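Local coordinates for CELL WALL surface anchor family protein (Streptococcus pneumoniae, PDB 3ZGH) that probably serves as a surface adhesin of the bacterium, its basic MSCRAMM-type domain binding human keratin 10, at residues 26-35 against 46-54. Numbering follows the deposited sequence.
Sequences KSETKVYTGE and YYKLKVTND
The ring of Tyr47 lies with one face over the backbone of Gly34, whose N sits 3.4 Å above the ring plane, toward the rim, and whose CA comes within 3.3 Å of Tyr47 CE2. Tyr47 CG stands between its own backbone N and carbonyl carbon (chi1 75°), which swings the ring across to the neighbouring strand, where the absence of a side chain on Gly34 leaves room for it. These residues belong to the antiparallel hairpin of strands 28-38 and 43-53. The Tyr32-Leu49 bonds are both short, 2.8 Å from Tyr32 N to Leu49 O and 2.8 Å back from Leu49 N to Tyr32 O; the bond from Gly34 N to Tyr47 O is the longest of the ladder at 3.2 Å, and in the return bond Tyr47 N stands above the carbonyl plane of Gly34. On the face bearing Thr29, the hydroxyls of Thr29 and Thr52 are joined by a hydrogen bond, OG1 to OG1 2.7 Å. With CG2 of Thr29 anti to the backbone N, that methyl reaches the aliphatic chain of Lys50, 3.6 Å from its CG, while Val31 CG1 meets Lys48 CG. Glu35 and Tyr46 run side by side in the same direction, Glu35 CD 3.6 Å from Tyr46 CE1, carboxylate and ring planes 45° apart. One water donates to both Lys26 O and Asp54 O, linking the chains just past the Glu28-Asn53 pair. Strand 28-38 forms one border of the sheet, and strand 57-65 continues it beyond 43-53. On the Tyr32 face, Lys30 NZ makes a salt bridge to Glu195 and Tyr32 OH a hydrogen bond to its other carboxylate oxygen. Backbone bonds thus do most of the joining; Leu49 and Val51 tie the hairpin to the core through Phe172 and Phe170, while the other face adds the threonine hydroxyl pair, lysine methylenes against Thr29 and Val31, and Glu35 beside Tyr46.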
loop_
_atom_site.group_PDB
_atom_site.type_symbol
_atom_site.label_atom_id
_atom_site.label_comp_id
_atom_site.label_asym_id
_atom_site.label_seq_id
_atom_site.Cartn_x
_atom_site.Cartn_y
_atom_site.Cartn_z
ATOM N N LYS A 26 -15.972 19.134 -2.077
ATOM C CA LYS A 26 -16.362 18.047 -2.962
ATOM C C LYS A 26 -15.499 16.833 -2.704
ATOM O O LYS A 26 -15.951 15.684 -2.907
ATOM C CB LYS A 26 -16.219 18.427 -4.442
ATOM C CG LYS A 26 -17.097 19.594 -4.840
ATOM C CD LYS A 26 -18.553 19.400 -4.417
ATOM C CE LYS A 26 -19.499 20.317 -5.188
ATOM N NZ LYS A 26 -19.412 21.720 -4.732
ATOM N N SER A 27 -14.270 17.050 -2.228
ATOM C CA SER A 27 -13.445 15.916 -1.863
ATOM C C SER A 27 -12.407 16.284 -0.820
ATOM O O SER A 27 -12.057 17.467 -0.645
ATOM C CB SER A 27 -12.752 15.325 -3.092
ATOM O OG SER A 27 -11.731 16.196 -3.543
ATOM N N GLU A 28 -11.916 15.260 -0.148
ATOM C CA GLU A 28 -10.886 15.418 0.867
ATOM C C GLU A 28 -9.922 14.281 0.706
ATOM O O GLU A 28 -10.355 13.102 0.591
ATOM C CB GLU A 28 -11.470 15.382 2.293
ATOM C CG GLU A 28 -10.353 15.474 3.333
ATOM C CD GLU A 28 -10.865 15.470 4.765
ATOM O OE1 GLU A 28 -12.101 15.557 4.972
ATOM O OE2 GLU A 28 -10.019 15.394 5.683
ATOM N N THR A 29 -8.636 14.596 0.748
ATOM C CA THR A 29 -7.592 13.593 0.520
ATOM C C THR A 29 -6.580 13.687 1.671
ATOM O O THR A 29 -6.201 14.809 2.070
ATOM C CB THR A 29 -6.854 13.833 -0.838
ATOM O OG1 THR A 29 -7.779 13.639 -1.909
ATOM C CG2 THR A 29 -5.662 12.851 -1.042
ATOM N N LYS A 30 -6.186 12.551 2.222
ATOM C CA LYS A 30 -5.092 12.540 3.176
ATOM C C LYS A 30 -3.990 11.656 2.649
ATOM O O LYS A 30 -4.262 10.597 2.057
ATOM C CB LYS A 30 -5.564 12.043 4.545
ATOM C CG LYS A 30 -6.445 13.070 5.290
ATOM C CD LYS A 30 -6.979 12.485 6.599
ATOM C CE LYS A 30 -7.405 13.588 7.547
ATOM N NZ LYS A 30 -7.965 13.053 8.828
ATOM N N VAL A 31 -2.752 12.079 2.849
ATOM C CA VAL A 31 -1.609 11.244 2.491
ATOM C C VAL A 31 -0.856 10.871 3.769
ATOM O O VAL A 31 -0.467 11.762 4.571
ATOM C CB VAL A 31 -0.681 12.004 1.538
ATOM C CG1 VAL A 31 0.612 11.194 1.220
ATOM C CG2 VAL A 31 -1.431 12.418 0.239
ATOM N N TYR A 32 -0.644 9.576 3.964
ATOM C CA TYR A 32 0.098 9.037 5.105
ATOM C C TYR A 32 1.366 8.424 4.554
ATOM O O TYR A 32 1.336 7.875 3.435
ATOM C CB TYR A 32 -0.682 7.921 5.771
ATOM C CG TYR A 32 -2.033 8.342 6.303
ATOM C CD1 TYR A 32 -2.173 8.769 7.617
ATOM C CD2 TYR A 32 -3.159 8.313 5.498
ATOM C CE1 TYR A 32 -3.399 9.166 8.117
ATOM C CE2 TYR A 32 -4.390 8.706 5.994
ATOM C CZ TYR A 32 -4.494 9.121 7.294
ATOM O OH TYR A 32 -5.707 9.521 7.763
ATOM N N THR A 33 2.468 8.492 5.311
ATOM C CA THR A 33 3.687 7.787 4.907
ATOM C C THR A 33 4.258 7.122 6.158
ATOM O O THR A 33 3.927 7.515 7.302
ATOM C CB THR A 33 4.776 8.714 4.331
ATOM O OG1 THR A 33 5.235 9.627 5.348
ATOM C CG2 THR A 33 4.272 9.535 3.126
ATOM N N GLY A 34 5.099 6.120 5.953
ATOM C CA GLY A 34 5.762 5.495 7.075
ATOM C C GLY A 34 6.982 4.759 6.545
ATOM O O GLY A 34 7.306 4.786 5.334
ATOM N N GLU A 35 7.659 4.069 7.437
ATOM C CA GLU A 35 8.943 3.558 7.053
ATOM C C GLU A 35 9.233 2.319 7.870
ATOM O O GLU A 35 8.817 2.220 9.038
ATOM C CB GLU A 35 9.936 4.669 7.352
ATOM C CG GLU A 35 11.339 4.295 7.359
ATOM C CD GLU A 35 12.229 5.481 7.692
ATOM O OE1 GLU A 35 11.719 6.605 7.937
ATOM O OE2 GLU A 35 13.447 5.285 7.655
ATOM N N TYR A 46 9.932 2.450 2.384
ATOM C CA TYR A 46 8.874 3.382 2.720
ATOM C C TYR A 46 7.541 2.950 2.143
ATOM O O TYR A 46 7.499 2.157 1.167
ATOM C CB TYR A 46 9.214 4.775 2.183
ATOM C CG TYR A 46 10.564 5.275 2.647
ATOM C CD1 TYR A 46 10.678 5.997 3.822
ATOM C CD2 TYR A 46 11.745 4.994 1.918
ATOM C CE1 TYR A 46 11.918 6.469 4.283
ATOM C CE2 TYR A 46 13.003 5.451 2.381
ATOM C CZ TYR A 46 13.061 6.210 3.564
ATOM O OH TYR A 46 14.263 6.678 4.053
ATOM N N TYR A 47 6.453 3.457 2.737
ATOM C CA TYR A 47 5.162 3.392 2.055
ATOM C C TYR A 47 4.499 4.756 2.044
ATOM O O TYR A 47 4.830 5.673 2.843
ATOM C CB TYR A 47 4.205 2.369 2.668
ATOM C CG TYR A 47 3.592 2.830 3.978
ATOM C CD1 TYR A 47 2.424 3.600 3.989
ATOM C CD2 TYR A 47 4.207 2.544 5.193
ATOM C CE1 TYR A 47 1.893 4.063 5.184
ATOM C CE2 TYR A 47 3.665 2.976 6.396
ATOM C CZ TYR A 47 2.508 3.746 6.375
ATOM O OH TYR A 47 1.968 4.192 7.557
ATOM N N LYS A 48 3.580 4.888 1.091
ATOM C CA LYS A 48 2.693 6.020 1.028
ATOM C C LYS A 48 1.282 5.443 0.864
ATOM O O LYS A 48 1.077 4.486 0.102
ATOM C CB LYS A 48 3.059 6.914 -0.140
ATOM C CG LYS A 48 2.093 8.093 -0.339
ATOM C CD LYS A 48 2.451 8.940 -1.591
ATOM C CE LYS A 48 3.715 9.760 -1.367
ATOM N NZ LYS A 48 4.107 10.620 -2.540
ATOM N N LEU A 49 0.322 6.010 1.592
ATOM C CA LEU A 49 -1.068 5.645 1.416
ATOM C C LEU A 49 -1.840 6.954 1.216
ATOM O O LEU A 49 -1.860 7.833 2.119
ATOM C CB LEU A 49 -1.595 4.894 2.637
ATOM C CG LEU A 49 -3.062 4.477 2.488
ATOM C CD1 LEU A 49 -3.204 3.263 1.570
ATOM C CD2 LEU A 49 -3.683 4.194 3.862
ATOM N N LYS A 50 -2.428 7.104 0.032
ATOM C CA LYS A 50 -3.261 8.250 -0.257
ATOM C C LYS A 50 -4.716 7.786 -0.201
ATOM O O LYS A 50 -5.058 6.774 -0.810
ATOM C CB LYS A 50 -2.913 8.775 -1.646
ATOM C CG LYS A 50 -3.780 9.971 -2.116
ATOM C CD LYS A 50 -3.311 10.408 -3.522
ATOM C CE LYS A 50 -4.285 11.396 -4.165
ATOM N NZ LYS A 50 -4.054 11.565 -5.650
ATOM N N VAL A 51 -5.562 8.500 0.548
ATOM C CA VAL A 51 -6.969 8.153 0.655
ATOM C C VAL A 51 -7.842 9.397 0.357
ATOM O O VAL A 51 -7.716 10.459 1.015
ATOM C CB VAL A 51 -7.286 7.654 2.077
ATOM C CG1 VAL A 51 -8.729 7.120 2.162
ATOM C CG2 VAL A 51 -6.253 6.555 2.497
ATOM N N THR A 52 -8.683 9.263 -0.667
ATOM C CA THR A 52 -9.559 10.335 -1.111
ATOM C C THR A 52 -10.995 9.909 -0.844
ATOM O O THR A 52 -11.399 8.807 -1.181
ATOM C CB THR A 52 -9.387 10.589 -2.613
ATOM O OG1 THR A 52 -8.064 11.082 -2.853
ATOM C CG2 THR A 52 -10.367 11.656 -3.112
ATOM N N ASN A 53 -11.749 10.804 -0.231
ATOM C CA ASN A 53 -13.159 10.639 0.024
ATOM C C ASN A 53 -13.860 11.693 -0.828
ATOM O O ASN A 53 -13.677 12.918 -0.600
ATOM C CB ASN A 53 -13.383 10.871 1.501
ATOM C CG ASN A 53 -14.843 10.826 1.899
ATOM O OD1 ASN A 53 -15.736 11.048 1.088
ATOM N ND2 ASN A 53 -15.081 10.596 3.191
ATOM N N ASP A 54 -14.619 11.252 -1.834
ATOM C CA ASP A 54 -15.380 12.198 -2.658
ATOM C C ASP A 54 -16.855 12.165 -2.313
ATOM O O ASP A 54 -17.669 12.684 -3.065
ATOM C CB ASP A 54 -15.197 11.903 -4.137
ATOM C CG ASP A 54 -15.724 10.524 -4.536
ATOM O OD1 ASP A 54 -16.496 9.927 -3.764
ATOM O OD2 ASP A 54 -15.359 10.029 -5.621
HETATM O O HOH W 1 -17.414 14.813 -5.018
#